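Local atomic coordinates of periplasmic binding protein (Mycobacterium smegmatis, PDB entry 4MDY), a protein that probably serves as the extracytoplasmic solute-binding component of an ABC transporter, capturing an iron-containing ligand for import. Residues P97-L107 / A119-F130. Sequence-based numbering, arbitrary orientation.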
loop_
_atom_site.group_PDB
_atom_site.type_symbol
_atom_site.label_atom_id
_atom_site.label_comp_id
_atom_site.label_asym_id
_atom_site.label_seq_id
_atom_site.Cartn_x
_atom_site.Cartn_y
_atom_site.Cartn_z
ATOM N N PRO A 97 6.253 15.621 18.716
ATOM C CA PRO A 97 4.918 15.108 18.419
ATOM C C PRO A 97 4.194 14.740 19.702
ATOM O O PRO A 97 4.827 14.641 20.751
ATOM C CB PRO A 97 5.211 13.862 17.596
ATOM C CG PRO A 97 6.528 13.378 18.106
ATOM C CD PRO A 97 7.294 14.594 18.546
ATOM N N ASP A 98 2.879 14.573 19.626
ATOM C CA ASP A 98 2.135 13.937 20.717
ATOM C C ASP A 98 1.597 12.552 20.318
ATOM O O ASP A 98 0.996 11.865 21.132
ATOM C CB ASP A 98 1.036 14.856 21.272
ATOM C CG ASP A 98 -0.050 15.193 20.258
ATOM O OD1 ASP A 98 0.031 14.767 19.082
ATOM O OD2 ASP A 98 -1.002 15.914 20.649
ATOM N N LEU A 99 1.825 12.153 19.064
ATOM C CA LEU A 99 1.568 10.776 18.628
ATOM C C LEU A 99 2.518 10.408 17.503
ATOM O O LEU A 99 2.710 11.182 16.556
ATOM C CB LEU A 99 0.126 10.594 18.149
ATOM C CG LEU A 99 -0.269 9.148 17.787
ATOM C CD1 LEU A 99 -0.346 8.256 19.019
ATOM C CD2 LEU A 99 -1.605 9.109 17.065
ATOM N N ILE A 100 3.110 9.228 17.609
ATOM C CA ILE A 100 3.977 8.705 16.573
ATOM C C ILE A 100 3.336 7.445 16.016
ATOM O O ILE A 100 3.138 6.471 16.744
ATOM C CB ILE A 100 5.386 8.392 17.113
ATOM C CG1 ILE A 100 6.036 9.668 17.670
ATOM C CG2 ILE A 100 6.268 7.816 16.013
ATOM C CD1 ILE A 100 7.243 9.405 18.545
ATOM N N VAL A 101 3.012 7.468 14.730
ATOM C CA VAL A 101 2.442 6.317 14.067
ATOM C C VAL A 101 3.533 5.596 13.288
ATOM O O VAL A 101 4.119 6.155 12.343
ATOM C CB VAL A 101 1.286 6.721 13.141
ATOM C CG1 VAL A 101 0.676 5.493 12.496
ATOM C CG2 VAL A 101 0.225 7.482 13.921
ATOM N N ALA A 102 3.807 4.354 13.699
ATOM C CA ALA A 102 4.871 3.560 13.106
ATOM C C ALA A 102 4.460 2.099 12.947
ATOM O O ALA A 102 5.071 1.192 13.515
ATOM C CB ALA A 102 6.149 3.684 13.925
ATOM N N THR A 103 3.424 1.878 12.145
ATOM C CA THR A 103 2.916 0.535 11.901
ATOM C C THR A 103 3.601 -0.114 10.699
ATOM O O THR A 103 3.615 -1.335 10.585
ATOM C CB THR A 103 1.389 0.554 11.666
ATOM O OG1 THR A 103 1.089 1.358 10.520
ATOM C CG2 THR A 103 0.670 1.118 12.865
ATOM N N ASN A 104 4.195 0.707 9.829
ATOM C CA ASN A 104 4.808 0.249 8.585
ATOM C C ASN A 104 6.190 0.883 8.426
ATOM O O ASN A 104 6.488 1.516 7.412
ATOM C CB ASN A 104 3.899 0.627 7.411
ATOM C CG ASN A 104 4.293 -0.043 6.103
ATOM O OD1 ASN A 104 5.109 -0.963 6.068
ATOM N ND2 ASN A 104 3.691 0.409 5.018
ATOM N N ALA A 105 7.016 0.696 9.451
ATOM C CA ALA A 105 8.284 1.407 9.604
ATOM C C ALA A 105 9.477 0.500 9.969
ATOM O O ALA A 105 10.587 0.996 10.182
ATOM C CB ALA A 105 8.111 2.489 10.660
ATOM N N GLY A 106 9.258 -0.814 10.036
ATOM C CA GLY A 106 10.301 -1.753 10.451
ATOM C C GLY A 106 10.638 -1.656 11.930
ATOM O O GLY A 106 11.746 -1.979 12.351
ATOM N N LEU A 107 9.662 -1.240 12.725
ATOM C CA LEU A 107 9.863 -1.013 14.146
ATOM C C LEU A 107 10.237 -2.303 14.875
ATOM O O LEU A 107 9.598 -3.335 14.673
ATOM C CB LEU A 107 8.583 -0.428 14.744
ATOM C CG LEU A 107 8.655 0.258 16.099
ATOM C CD1 LEU A 107 9.565 1.477 16.035
ATOM C CD2 LEU A 107 7.254 0.649 16.541
ATOM N N ALA A 119 6.786 10.140 22.636
ATOM C CA ALA A 119 5.342 10.253 22.674
ATOM C C ALA A 119 4.704 8.880 22.541
ATOM O O ALA A 119 5.362 7.918 22.144
ATOM C CB ALA A 119 4.850 11.169 21.559
ATOM N N PRO A 120 3.412 8.784 22.875
ATOM C CA PRO A 120 2.685 7.555 22.584
ATOM C C PRO A 120 2.918 7.112 21.142
ATOM O O PRO A 120 2.801 7.916 20.212
ATOM C CB PRO A 120 1.232 7.955 22.815
ATOM C CG PRO A 120 1.306 8.999 23.876
ATOM C CD PRO A 120 2.575 9.765 23.589
ATOM N N THR A 121 3.269 5.843 20.975
ATOM C CA THR A 121 3.716 5.322 19.697
ATOM C C THR A 121 2.850 4.122 19.326
ATOM O O THR A 121 2.646 3.215 20.141
ATOM C CB THR A 121 5.206 4.942 19.771
ATOM O OG1 THR A 121 5.986 6.131 19.966
ATOM C CG2 THR A 121 5.674 4.240 18.509
ATOM N N VAL A 122 2.331 4.141 18.100
ATOM C CA VAL A 122 1.472 3.072 17.590
ATOM C C VAL A 122 2.308 2.167 16.695
ATOM O O VAL A 122 2.804 2.604 15.649
ATOM C CB VAL A 122 0.278 3.622 16.773
ATOM C CG1 VAL A 122 -0.671 2.486 16.388
ATOM C CG2 VAL A 122 -0.467 4.697 17.546
ATOM N N ALA A 123 2.454 0.911 17.114
ATOM C CA ALA A 123 3.228 -0.092 16.391
ATOM C C ALA A 123 2.344 -1.020 15.569
ATOM O O ALA A 123 1.112 -1.029 15.702
ATOM C CB ALA A 123 4.053 -0.921 17.371
ATOM N N GLN A 124 2.998 -1.815 14.731
ATOM C CA GLN A 124 2.344 -2.905 14.023
ATOM C C GLN A 124 1.605 -3.799 15.026
ATOM O O GLN A 124 1.985 -3.890 16.202
ATOM C CB GLN A 124 3.351 -3.721 13.205
ATOM C CG GLN A 124 4.396 -4.482 14.018
ATOM C CD GLN A 124 5.677 -3.699 14.260
ATOM O OE1 GLN A 124 5.675 -2.465 14.321
ATOM N NE2 GLN A 124 6.780 -4.418 14.398
ATOM N N THR A 125 0.544 -4.439 14.573
ATOM C CA THR A 125 -0.321 -5.189 15.489
ATOM C C THR A 125 0.227 -6.572 15.803
ATOM O O THR A 125 0.025 -7.086 16.906
ATOM C CB THR A 125 -1.745 -5.331 14.922
ATOM O OG1 THR A 125 -1.675 -5.790 13.574
ATOM C CG2 THR A 125 -2.459 -4.008 14.933
ATOM N N GLY A 126 0.910 -7.174 14.835
ATOM C CA GLY A 126 1.417 -8.532 14.972
ATOM C C GLY A 126 2.884 -8.636 14.609
ATOM O O GLY A 126 3.678 -7.765 14.954
ATOM N N SER A 127 3.234 -9.695 13.889
ATOM C CA SER A 127 4.633 -10.054 13.649
ATOM C C SER A 127 5.233 -9.527 12.334
ATOM O O SER A 127 6.364 -9.875 11.993
ATOM C CB SER A 127 4.761 -11.576 13.690
ATOM O OG SER A 127 3.987 -12.164 12.661
ATOM N N GLU A 128 4.490 -8.696 11.602
ATOM C CA GLU A 128 4.995 -8.096 10.367
ATOM C C GLU A 128 5.290 -6.618 10.605
ATOM O O GLU A 128 4.380 -5.826 10.843
ATOM C CB GLU A 128 3.984 -8.270 9.233
ATOM C CG GLU A 128 3.642 -9.729 8.930
ATOM C CD GLU A 128 4.853 -10.560 8.513
ATOM O OE1 GLU A 128 5.763 -10.019 7.844
ATOM O OE2 GLU A 128 4.893 -11.766 8.850
ATOM N N ALA A 129 6.570 -6.261 10.538
ATOM C CA ALA A 129 7.036 -4.924 10.906
ATOM C C ALA A 129 6.919 -3.956 9.737
ATOM O O ALA A 129 6.906 -2.743 9.932
ATOM C CB ALA A 129 8.471 -4.996 11.403
ATOM N N PHE A 130 6.852 -4.519 8.532
ATOM C CA PHE A 130 6.508 -3.800 7.313
ATOM C C PHE A 130 5.309 -4.476 6.650
ATOM O O PHE A 130 5.196 -5.701 6.653
ATOM C CB PHE A 130 7.667 -3.827 6.318
ATOM C CG PHE A 130 8.737 -2.797 6.576
ATOM C CD1 PHE A 130 8.483 -1.448 6.379
ATOM C CD2 PHE A 130 10.013 -3.186 6.962
ATOM C CE1 PHE A 130 9.465 -0.504 6.589
ATOM C CE2 PHE A 130 11.007 -2.244 7.177
ATOM C CZ PHE A 130 10.732 -0.902 6.986
HETATM O O HOH W 1 6.705 -0.804 11.974
HETATM O O HOH W 2 3.602 -3.674 9.096
#
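The carbonyl oxygen of Ala-129 is gripped by the backbone N of Gly-106 at 3.0 Å and more weakly by the N of Ala-105, with a water also within bonding distance; this water accepts from the N atoms of Ala-105 and Leu-107 and lies within reach of Ala-102 O. Gly-106 N approaches from above the carbonyl plane and also sits 3.3 Å over the centre of the Phe-130 ring plane. On that face Gly-106 CA makes a CH-pi contact, 3.7 Å from the ring centroid. Asn-104 OD1 lies in plane at the ring edge, 3.4 Å from Phe-130 CD1, with its amide turned 74° to the ring; the same oxygen accepts a bond from Phe-131 N, while ND2 reaches Thr-39. Bent at chi2 (-91°), the Gln-124 side chain brings NE2 to Leu-107 O at 3.0 Å, in a nearly straight bond within its amide plane. Upstream, Ile-100 N donates to Pro-120 O, Ile-100 O accepts from Val-122 N, and Ala-102 N donates to Val-122 O at 2.8 Å. Leu-99 CD1 packs on Val-122 CG2, whereas Leu-107 CD2 meets Ala-123 CB. The neighbouring parallel strands 99-102 and 121-123, joined through helix 109-116, form a classic beta-alpha-beta crossover in the N-terminal lobe of this binding protein.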